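Local coordinates for microtubule-associated protein 1A/1B, light chain 3, putative (Trypanosoma brucei, PDB 3H9D) that probably works in autophagy as a ubiquitin-like protein of the ATG8 family, thought to be joined to a membrane phospholipid through its C-terminal glycine, at residues L32-E37 against L108-S113. Numbering follows the deposited sequence.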
ATOM      1  N   LEU A  32      13.432 -17.217  -6.154  1.00 35.45           N
ATOM      2  CA  LEU A  32      12.163 -16.758  -5.600  1.00 32.01           C
ATOM      3  C   LEU A  32      12.261 -15.276  -5.274  1.00 30.01           C
ATOM      4  O   LEU A  32      13.207 -14.853  -4.609  1.00 30.22           O
ATOM      5  CB  LEU A  32      11.801 -17.565  -4.348  1.00 31.05           C
ATOM      6  CG  LEU A  32      11.673 -19.074  -4.519  1.00 28.83           C
ATOM      7  CD1 LEU A  32      11.696 -19.736  -3.162  1.00 24.77           C
ATOM      8  CD2 LEU A  32      10.400 -19.422  -5.284  1.00 25.61           C
ATOM      9  N   PRO A  33      11.293 -14.476  -5.757  1.00 28.95           N
ATOM     10  CA  PRO A  33      11.359 -13.026  -5.552  1.00 26.60           C
ATOM     11  C   PRO A  33      10.858 -12.616  -4.169  1.00 25.48           C
ATOM     12  O   PRO A  33       9.693 -12.834  -3.825  1.00 25.24           O
ATOM     13  CB  PRO A  33      10.474 -12.478  -6.668  1.00 25.70           C
ATOM     14  CG  PRO A  33       9.489 -13.551  -6.939  1.00 26.27           C
ATOM     15  CD  PRO A  33      10.105 -14.870  -6.538  1.00 27.95           C
ATOM     16  N   ILE A  34      11.758 -12.039  -3.386  1.00 23.28           N
ATOM     17  CA  ILE A  34      11.498 -11.722  -1.991  1.00 23.15           C
ATOM     18  C   ILE A  34      11.650 -10.217  -1.736  1.00 21.99           C
ATOM     19  O   ILE A  34      12.614  -9.592  -2.191  1.00 19.59           O
ATOM     20  CB  ILE A  34      12.425 -12.586  -1.047  1.00 23.42           C
ATOM     21  CG1 ILE A  34      11.741 -13.901  -0.665  1.00 22.18           C
ATOM     22  CG2 ILE A  34      12.814 -11.850   0.223  1.00 22.53           C
ATOM     23  CD1 ILE A  34      11.808 -14.981  -1.729  1.00 16.68           C
ATOM     24  N   ILE A  35      10.675  -9.641  -1.035  1.00 22.30           N
ATOM     25  CA  ILE A  35      10.796  -8.265  -0.509  1.00 21.65           C
ATOM     26  C   ILE A  35      11.102  -8.352   0.992  1.00 21.80           C
ATOM     27  O   ILE A  35      10.392  -9.019   1.734  1.00 21.43           O
ATOM     28  CB  ILE A  35       9.511  -7.397  -0.768  1.00 21.16           C
ATOM     29  CG1 ILE A  35       9.157  -7.340  -2.258  1.00 18.61           C
ATOM     30  CG2 ILE A  35       9.648  -5.962  -0.186  1.00 18.07           C
ATOM     31  CD1 ILE A  35      10.205  -6.680  -3.127  1.00 20.83           C
ATOM     32  N   CYS A  36      12.155  -7.674   1.432  1.00 22.51           N
ATOM     33  CA  CYS A  36      12.622  -7.809   2.809  1.00 23.22           C
ATOM     34  C   CYS A  36      12.776  -6.453   3.479  1.00 23.29           C
ATOM     35  O   CYS A  36      13.704  -5.694   3.160  1.00 24.02           O
ATOM     36  CB  CYS A  36      13.948  -8.578   2.833  1.00 24.78           C
ATOM     37  SG  CYS A  36      14.175  -9.609   4.282  1.00 27.10           S
ATOM     38  N   GLU A  37      11.873  -6.149   4.416  1.00 21.76           N
ATOM     39  CA  GLU A  37      11.849  -4.822   5.044  1.00 20.66           C
ATOM     40  C   GLU A  37      11.921  -4.878   6.568  1.00 19.72           C
ATOM     41  O   GLU A  37      11.504  -5.846   7.161  1.00 18.02           O
ATOM     42  CB  GLU A  37      10.610  -4.048   4.572  1.00 21.23           C
ATOM     43  CG  GLU A  37      10.556  -3.828   3.050  1.00 18.51           C
ATOM     44  CD  GLU A  37       9.232  -3.238   2.599  1.00 19.44           C
ATOM     45  OE1 GLU A  37       9.169  -2.011   2.377  1.00 20.12           O
ATOM     46  OE2 GLU A  37       8.253  -3.994   2.498  1.00 18.25           O
ATOM     47  N   LEU A 108       7.144 -12.457  -2.193  1.00 24.91           N
ATOM     48  CA  LEU A 108       6.975 -12.830  -0.796  1.00 25.17           C
ATOM     49  C   LEU A 108       7.458 -11.673   0.063  1.00 24.18           C
ATOM     50  O   LEU A 108       8.631 -11.311   0.012  1.00 23.46           O
ATOM     51  CB  LEU A 108       7.763 -14.106  -0.458  1.00 25.96           C
ATOM     52  CG  LEU A 108       7.812 -14.552   1.014  1.00 27.44           C
ATOM     53  CD1 LEU A 108       6.463 -15.101   1.457  1.00 28.72           C
ATOM     54  CD2 LEU A 108       8.908 -15.584   1.250  1.00 25.63           C
ATOM     55  N   TYR A 109       6.554 -11.093   0.849  1.00 22.88           N
ATOM     56  CA  TYR A 109       6.911  -9.966   1.715  1.00 22.28           C
ATOM     57  C   TYR A 109       7.353 -10.440   3.088  1.00 21.94           C
ATOM     58  O   TYR A 109       6.585 -11.051   3.828  1.00 23.27           O
ATOM     59  CB  TYR A 109       5.751  -8.962   1.830  1.00 21.45           C
ATOM     60  CG  TYR A 109       5.533  -8.170   0.571  1.00 22.61           C
ATOM     61  CD1 TYR A 109       4.893  -8.735  -0.537  1.00 24.45           C
ATOM     62  CD2 TYR A 109       5.981  -6.863   0.475  1.00 23.93           C
ATOM     63  CE1 TYR A 109       4.709  -8.003  -1.712  1.00 26.00           C
ATOM     64  CE2 TYR A 109       5.789  -6.122  -0.686  1.00 25.43           C
ATOM     65  CZ  TYR A 109       5.156  -6.694  -1.774  1.00 24.17           C
ATOM     66  OH  TYR A 109       4.983  -5.944  -2.921  1.00 23.04           O
ATOM     67  N   MET A 110       8.596 -10.145   3.430  1.00 21.21           N
ATOM     68  CA  MET A 110       9.137 -10.572   4.712  1.00 21.58           C
ATOM     69  C   MET A 110       9.537  -9.357   5.499  1.00 20.19           C
ATOM     70  O   MET A 110       9.857  -8.333   4.912  1.00 20.85           O
ATOM     71  CB  MET A 110      10.353 -11.481   4.522  1.00 21.39           C
ATOM     72  CG  MET A 110      10.100 -12.681   3.636  1.00 23.78           C
ATOM     73  SD  MET A 110      11.550 -13.730   3.502  1.00 32.54           S
ATOM     74  CE  MET A 110      11.644 -14.395   5.165  1.00 26.34           C
ATOM     75  N   LYS A 111       9.487  -9.472   6.822  1.00 20.27           N
ATOM     76  CA  LYS A 111      10.046  -8.471   7.725  1.00 20.08           C
ATOM     77  C   LYS A 111      11.195  -9.110   8.480  1.00 19.23           C
ATOM     78  O   LYS A 111      11.249 -10.327   8.625  1.00 18.54           O
ATOM     79  CB  LYS A 111       8.994  -7.973   8.724  1.00 21.60           C
ATOM     80  CG  LYS A 111       7.689  -7.483   8.119  1.00 22.41           C
ATOM     81  CD  LYS A 111       7.584  -5.969   8.138  1.00 31.90           C
ATOM     82  CE  LYS A 111       8.154  -5.344   6.874  1.00 33.35           C
ATOM     83  NZ  LYS A 111       8.108  -3.862   6.933  1.00 35.17           N
ATOM     84  N   TYR A 112      12.112  -8.286   8.964  1.00 19.16           N
ATOM     85  CA  TYR A 112      13.225  -8.766   9.776  1.00 19.17           C
ATOM     86  C   TYR A 112      13.413  -7.883  11.003  1.00 19.08           C
ATOM     87  O   TYR A 112      13.118  -6.682  10.980  1.00 17.54           O
ATOM     88  CB  TYR A 112      14.536  -8.854   8.954  1.00 19.20           C
ATOM     89  CG  TYR A 112      15.001  -7.522   8.394  1.00 18.27           C
ATOM     90  CD1 TYR A 112      15.883  -6.716   9.113  1.00 18.25           C
ATOM     91  CD2 TYR A 112      14.550  -7.060   7.155  1.00 20.66           C
ATOM     92  CE1 TYR A 112      16.294  -5.494   8.625  1.00 19.22           C
ATOM     93  CE2 TYR A 112      14.977  -5.829   6.651  1.00 17.05           C
ATOM     94  CZ  TYR A 112      15.833  -5.057   7.403  1.00 19.35           C
ATOM     95  OH  TYR A 112      16.260  -3.850   6.944  1.00 20.48           O
ATOM     96  N   SER A 113      13.915  -8.490  12.073  1.00 20.29           N
ATOM     97  CA  SER A 113      14.191  -7.764  13.299  1.00 20.31           C
ATOM     98  C   SER A 113      15.331  -8.428  14.044  1.00 20.40           C
ATOM     99  O   SER A 113      15.465  -9.651  14.016  1.00 21.44           O
ATOM    100  CB  SER A 113      12.941  -7.730  14.192  1.00 18.36           C
ATOM    101  OG  SER A 113      13.215  -7.071  15.412  1.00 19.50           O
TER
HETATM  102  O   HOH W   1       8.178  -6.616   3.434  1.00 21.43           O
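Ile35 and Glu37, set beside Tyr109 and Lys111, bond through their backbones to Leu108, Met110 and Tyr112 of a parallel strand, a worked example of how a ubiquitin-like fold ties its first strand to its last at the centre of the sheet. Five backbone hydrogen bonds join the strands: Leu108 N to Pro33 O, Ile35 N to Leu108 O, Met110 N to Ile35 O, Glu37 N to Met110 O and Tyr112 N to Glu37 O. The third is the shortest, 2.7 Å from Met110 N to Ile35 O, while the last is bent, with 143° at the hydrogen.

Apolar contacts form on both faces. On one, Ile34 CG1 lies alongside Leu108 CD2 at 3.8 Å, and Met110 SD reaches Ile34 CG2; Cys36 SG stands 3.9 Å from Tyr112 CD2, oblique to that ring. Helix 60-71 packs here through Phe63 and Leu67. On the other, Ile35 CG1 sits over the Tyr109 ring, 4.2 Å from its centroid, a CH-pi contact. With CG1 beside the backbone N (chi1 -56°), CB and both branches of Ile35 can meet this ring.

Polar contacts gather around Glu37. One water donates to both Glu37 OE2 and Met110 O, each at 2.8 Å, while Ser6 OG also bonds to OE2 and the backbone N of Tyr8 to OE1. Lys111, its chain kinked about its second and third torsions, folds back until NZ is 3.4 Å from Glu37 CB, yet its hydrogen bond goes to Lys38 O. At 4.4 Å, Glu37 OE2 and Lys111 NZ form no salt bridge; their attraction is probably a modest addition to a junction secured by backbone bonds and apolar packing, with the buried carboxylate held by Ser6, the Tyr8 backbone N and a water.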